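Local structure of PA0821 (Pseudomonas aeruginosa, 7DRG) at residues L18-A21 / G22-M26; R67-E70 / P71-W75. The protein probably serves as the immunity protein (antitoxin) that neutralises a putative VRR-NUC domain-containing effector of the type VI secretion system. All blocks are in the same frame, centred on the assembly; numbering follows the deposited sequence.

In the fold
From the N terminus the chain passes through helix 4-13 into strand 19-22, and interaction 1 closes the tight turn at the end of that strand, where residues 22-26 lead toward strand 34-46, the antiparallel partner of 19-22. Helix 52-69 follows, and interaction 2 (67-70 with 71-75) winds it down into strand 75-77, which pairs with strands 87-89 and 109-114. The two contacts are local and come in series, neither enclosing nor crossing the other. The centres of interaction 1 and interaction 2 lie about 24 Å apart, and the nearest atoms of interaction 1 and interaction 2 are about 12 Å apart. Interaction 1 borders helix 191-204 and the second subunit, whereas no other chain touches interaction 2.

Interaction 1: L18-A21 / G22-M26; sequences LEIA and GNLLM
Ile20 and Leu24 meet at about a right angle, the branch methyl CG2 of Ile20 resting against CD2 of Leu24 at 3.6 Å. Two torsions bring these methyls together. In Ile20, CG2 stands opposite the backbone N and CG1 opposite the carbonyl carbon (chi1 -53°), which leaves the shorter branch to make the contact. In Leu24, CG is anti to N (chi1 174°), and CD2 reaches back along the chain toward the strand. The same CG2 lies 4.0 Å from CB of Leu24, and CB in turn sits 3.3 Å from the carbonyl O of Ala21, packing the base of the leucine against the peptide that begins the turn. That peptide opens a type II beta turn from Ala21 to Leu24, with Asn23 in the left-handed region; its closing bond, Leu24 N to Ala21 O, is long and weak at 3.3 Å, with an N-H...O angle of 129°. A type I turn from Asn23 to Met26 overlaps it and curls the chain further round at the end of strand 19-22. Asn23 points away from the strand residues, and its ND2 bonds to the carbonyl of Gly29, while its backbone N bonds to Asp194. Ile20 also packs on Ser197 of helix 191-204, and Met26 O accepts a bond from Arg204 of the second subunit.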
loop_
_atom_site.group_PDB
_atom_site.type_symbol
_atom_site.label_atom_id
_atom_site.label_comp_id
_atom_site.label_asym_id
_atom_site.label_seq_id
_atom_site.Cartn_x
_atom_site.Cartn_y
_atom_site.Cartn_z
ATOM N N LEU B 18 12.159 -1.322 -5.986
ATOM C CA LEU B 18 13.067 -0.631 -6.902
ATOM C C LEU B 18 12.541 -0.635 -8.329
ATOM O O LEU B 18 12.596 0.385 -9.017
ATOM C CB LEU B 18 14.458 -1.267 -6.857
ATOM C CG LEU B 18 15.109 -1.341 -5.478
ATOM C CD1 LEU B 18 16.492 -2.010 -5.580
ATOM C CD2 LEU B 18 15.225 0.059 -4.856
ATOM N N GLU B 19 12.018 -1.764 -8.785
ATOM C CA GLU B 19 11.472 -1.902 -10.125
ATOM C C GLU B 19 10.093 -2.524 -9.996
ATOM O O GLU B 19 9.897 -3.422 -9.172
ATOM C CB GLU B 19 12.385 -2.777 -10.992
ATOM C CG GLU B 19 12.094 -2.766 -12.474
ATOM C CD GLU B 19 13.099 -3.600 -13.248
ATOM O OE1 GLU B 19 12.828 -4.798 -13.482
ATOM O OE2 GLU B 19 14.168 -3.063 -13.604
ATOM N N ILE B 20 9.123 -2.040 -10.772
ATOM C CA ILE B 20 7.751 -2.541 -10.664
ATOM C C ILE B 20 7.249 -2.941 -12.042
ATOM O O ILE B 20 7.311 -2.148 -12.988
ATOM C CB ILE B 20 6.793 -1.513 -10.033
ATOM C CG1 ILE B 20 7.341 -1.006 -8.695
ATOM C CG2 ILE B 20 5.426 -2.157 -9.786
ATOM C CD1 ILE B 20 6.461 0.038 -8.044
ATOM N N ALA B 21 6.722 -4.163 -12.149
ATOM C CA ALA B 21 6.204 -4.633 -13.424
ATOM C C ALA B 21 5.018 -3.789 -13.868
ATOM O O ALA B 21 4.238 -3.289 -13.051
ATOM C CB ALA B 21 5.792 -6.103 -13.320
ATOM N N GLY B 22 4.887 -3.636 -15.182
ATOM C CA GLY B 22 3.801 -2.833 -15.711
ATOM C C GLY B 22 2.455 -3.431 -15.346
ATOM O O GLY B 22 2.277 -4.652 -15.342
ATOM N N ASN B 23 1.508 -2.556 -15.010
ATOM C CA ASN B 23 0.132 -2.940 -14.724
ATOM C C ASN B 23 0.014 -3.825 -13.484
ATOM O O ASN B 23 -0.966 -4.572 -13.350
ATOM C CB ASN B 23 -0.496 -3.644 -15.940
ATOM C CG ASN B 23 -1.985 -3.424 -16.037
ATOM O OD1 ASN B 23 -2.457 -2.293 -15.986
ATOM N ND2 ASN B 23 -2.740 -4.513 -16.169
ATOM N N LEU B 24 0.978 -3.756 -12.559
ATOM C CA LEU B 24 1.021 -4.711 -11.450
ATOM C C LEU B 24 -0.164 -4.550 -10.506
ATOM O O LEU B 24 -0.740 -5.546 -10.053
ATOM C CB LEU B 24 2.328 -4.562 -10.665
ATOM C CG LEU B 24 2.418 -5.417 -9.393
ATOM C CD1 LEU B 24 2.568 -6.891 -9.726
ATOM C CD2 LEU B 24 3.544 -4.962 -8.489
ATOM N N LEU B 25 -0.530 -3.315 -10.176
ATOM C CA LEU B 25 -1.562 -3.059 -9.169
ATOM C C LEU B 25 -2.943 -3.018 -9.788
ATOM O O LEU B 25 -3.813 -2.233 -9.389
ATOM C CB LEU B 25 -1.252 -1.770 -8.410
ATOM C CG LEU B 25 -0.332 -1.828 -7.180
ATOM C CD1 LEU B 25 -1.009 -2.552 -6.024
ATOM C CD2 LEU B 25 1.017 -2.473 -7.491
HETATM N N MSE B 26 -3.147 -3.871 -10.783
HETATM C CA MSE B 26 -4.391 -3.973 -11.521
HETATM C C MSE B 26 -5.017 -5.345 -11.323
HETATM O O MSE B 26 -4.330 -6.278 -10.925
HETATM C CB MSE B 26 -4.140 -3.706 -12.998
HETATM C CG MSE B 26 -4.434 -2.279 -13.333
HETATM SE SE MSE B 26 -6.011 -1.905 -12.294
HETATM C CE MSE B 26 -7.218 -1.530 -13.765
#

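Interaction 2: R67-E70 / P71-W75; sequences RLAE and PHLTW
Near the end of helix 52-69 the carbonyl O of Ala69 receives both an i+3 and an i+4 N-H, from His72 N at 2.8 Å (N-H...O angle 159°) and from Leu73 N at 3.1 Å (135°), while Pro71 between them has no N-H to give. Among the side chains, Ala69 CB touches CG of Leu73 at 4.0 Å in an apolar contact. The same CG of Leu73 lies 3.5 Å from Ala69 O, alongside the carbonyl that its own backbone N engages. Glu70 crosses the proline ring at about a right angle: its chain bends at chi2 (-83°), bringing OE2 of Glu70 within 3.6 Å of Pro71 CD. On the far side of the proline, Pro71 CB sits over the centre of one face of the His72 ring, while Leu68 O lies at the edge of that imidazole, near its plane. A water spans the turn on the backbone side, donating to both Glu70 O (2.7 Å) and Leu73 O (2.8 Å), so that two carbonyls three residues apart are joined through one molecule. His72 also stacks with Trp125, Leu68 rests on Leu165 of helix 161-173, and Thr74 and Trp75 enter strand 75-77 through a classic beta bulge opposite Thr114 of strand 109-114.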
loop_
_atom_site.group_PDB
_atom_site.type_symbol
_atom_site.label_atom_id
_atom_site.label_comp_id
_atom_site.label_asym_id
_atom_site.label_seq_id
_atom_site.Cartn_x
_atom_site.Cartn_y
_atom_site.Cartn_z
ATOM N N ARG B 67 26.825 14.020 -20.503
ATOM C CA ARG B 67 28.159 13.525 -20.171
ATOM C C ARG B 67 28.079 12.322 -19.242
ATOM O O ARG B 67 28.889 11.393 -19.355
ATOM C CB ARG B 67 29.005 14.630 -19.535
ATOM C CG ARG B 67 30.452 14.211 -19.308
ATOM C CD ARG B 67 31.278 15.301 -18.633
ATOM N NE ARG B 67 30.756 15.637 -17.311
ATOM C CZ ARG B 67 31.010 14.945 -16.206
ATOM N NH1 ARG B 67 31.788 13.871 -16.255
ATOM N NH2 ARG B 67 30.483 15.329 -15.051
ATOM N N LEU B 68 27.090 12.302 -18.349
ATOM C CA LEU B 68 26.888 11.156 -17.473
ATOM C C LEU B 68 26.030 10.077 -18.115
ATOM O O LEU B 68 26.293 8.884 -17.927
ATOM C CB LEU B 68 26.228 11.595 -16.165
ATOM C CG LEU B 68 26.799 12.824 -15.466
ATOM C CD1 LEU B 68 26.045 13.052 -14.159
ATOM C CD2 LEU B 68 28.299 12.667 -15.229
ATOM N N ALA B 69 25.002 10.474 -18.870
ATOM C CA ALA B 69 23.931 9.565 -19.262
ATOM C C ALA B 69 24.117 8.943 -20.639
ATOM O O ALA B 69 23.384 8.004 -20.970
ATOM C CB ALA B 69 22.588 10.302 -19.238
ATOM N N GLU B 70 25.058 9.447 -21.440
ATOM C CA GLU B 70 25.216 8.986 -22.817
ATOM C C GLU B 70 25.300 7.470 -22.964
ATOM O O GLU B 70 24.662 6.939 -23.889
ATOM C CB GLU B 70 26.447 9.662 -23.446
ATOM C CG GLU B 70 26.626 9.413 -24.946
ATOM C CD GLU B 70 27.322 8.097 -25.255
ATOM O OE1 GLU B 70 27.128 7.564 -26.370
ATOM O OE2 GLU B 70 28.061 7.592 -24.382
ATOM N N PRO B 71 26.029 6.721 -22.126
ATOM C CA PRO B 71 26.080 5.263 -22.318
ATOM C C PRO B 71 24.750 4.568 -22.086
ATOM O O PRO B 71 24.622 3.390 -22.443
ATOM C CB PRO B 71 27.124 4.801 -21.288
ATOM C CG PRO B 71 27.877 6.014 -20.918
ATOM C CD PRO B 71 26.914 7.145 -21.025
ATOM N N HIS B 72 23.756 5.254 -21.513
ATOM C CA HIS B 72 22.549 4.609 -21.025
ATOM C C HIS B 72 21.261 5.059 -21.704
ATOM O O HIS B 72 20.261 4.342 -21.605
ATOM C CB HIS B 72 22.407 4.838 -19.512
ATOM C CG HIS B 72 23.646 4.506 -18.742
ATOM N ND1 HIS B 72 24.062 3.210 -18.527
ATOM C CD2 HIS B 72 24.564 5.301 -18.141
ATOM C CE1 HIS B 72 25.184 3.219 -17.828
ATOM N NE2 HIS B 72 25.510 4.476 -17.582
ATOM N N LEU B 73 21.245 6.211 -22.376
ATOM C CA LEU B 73 20.018 6.681 -23.004
ATOM C C LEU B 73 19.659 5.807 -24.198
ATOM O O LEU B 73 20.534 5.333 -24.927
ATOM C CB LEU B 73 20.176 8.131 -23.457
ATOM C CG LEU B 73 20.357 9.150 -22.329
ATOM C CD1 LEU B 73 20.495 10.553 -22.901
ATOM C CD2 LEU B 73 19.186 9.077 -21.360
ATOM N N THR B 74 18.356 5.600 -24.400
ATOM C CA THR B 74 17.892 4.677 -25.430
ATOM C C THR B 74 16.820 5.259 -26.350
ATOM O O THR B 74 16.756 4.876 -27.521
ATOM C CB THR B 74 17.361 3.399 -24.777
ATOM O OG1 THR B 74 16.437 3.743 -23.741
ATOM C CG2 THR B 74 18.507 2.589 -24.193
ATOM N N TRP B 75 15.991 6.183 -25.858
ATOM C CA TRP B 75 14.849 6.672 -26.620
ATOM C C TRP B 75 14.652 8.168 -26.423
ATOM O O TRP B 75 14.905 8.709 -25.343
ATOM C CB TRP B 75 13.552 5.949 -26.218
ATOM C CG TRP B 75 13.655 4.479 -26.314
ATOM C CD1 TRP B 75 13.806 3.596 -25.283
ATOM C CD2 TRP B 75 13.631 3.694 -27.513
ATOM N NE1 TRP B 75 13.884 2.317 -25.765
ATOM C CE2 TRP B 75 13.770 2.345 -27.130
ATOM C CE3 TRP B 75 13.513 4.003 -28.871
ATOM C CZ2 TRP B 75 13.793 1.305 -28.054
ATOM C CZ3 TRP B 75 13.532 2.968 -29.788
ATOM C CH2 TRP B 75 13.668 1.633 -29.373
HETATM O O HOH W 1 23.323 4.918 -25.160
#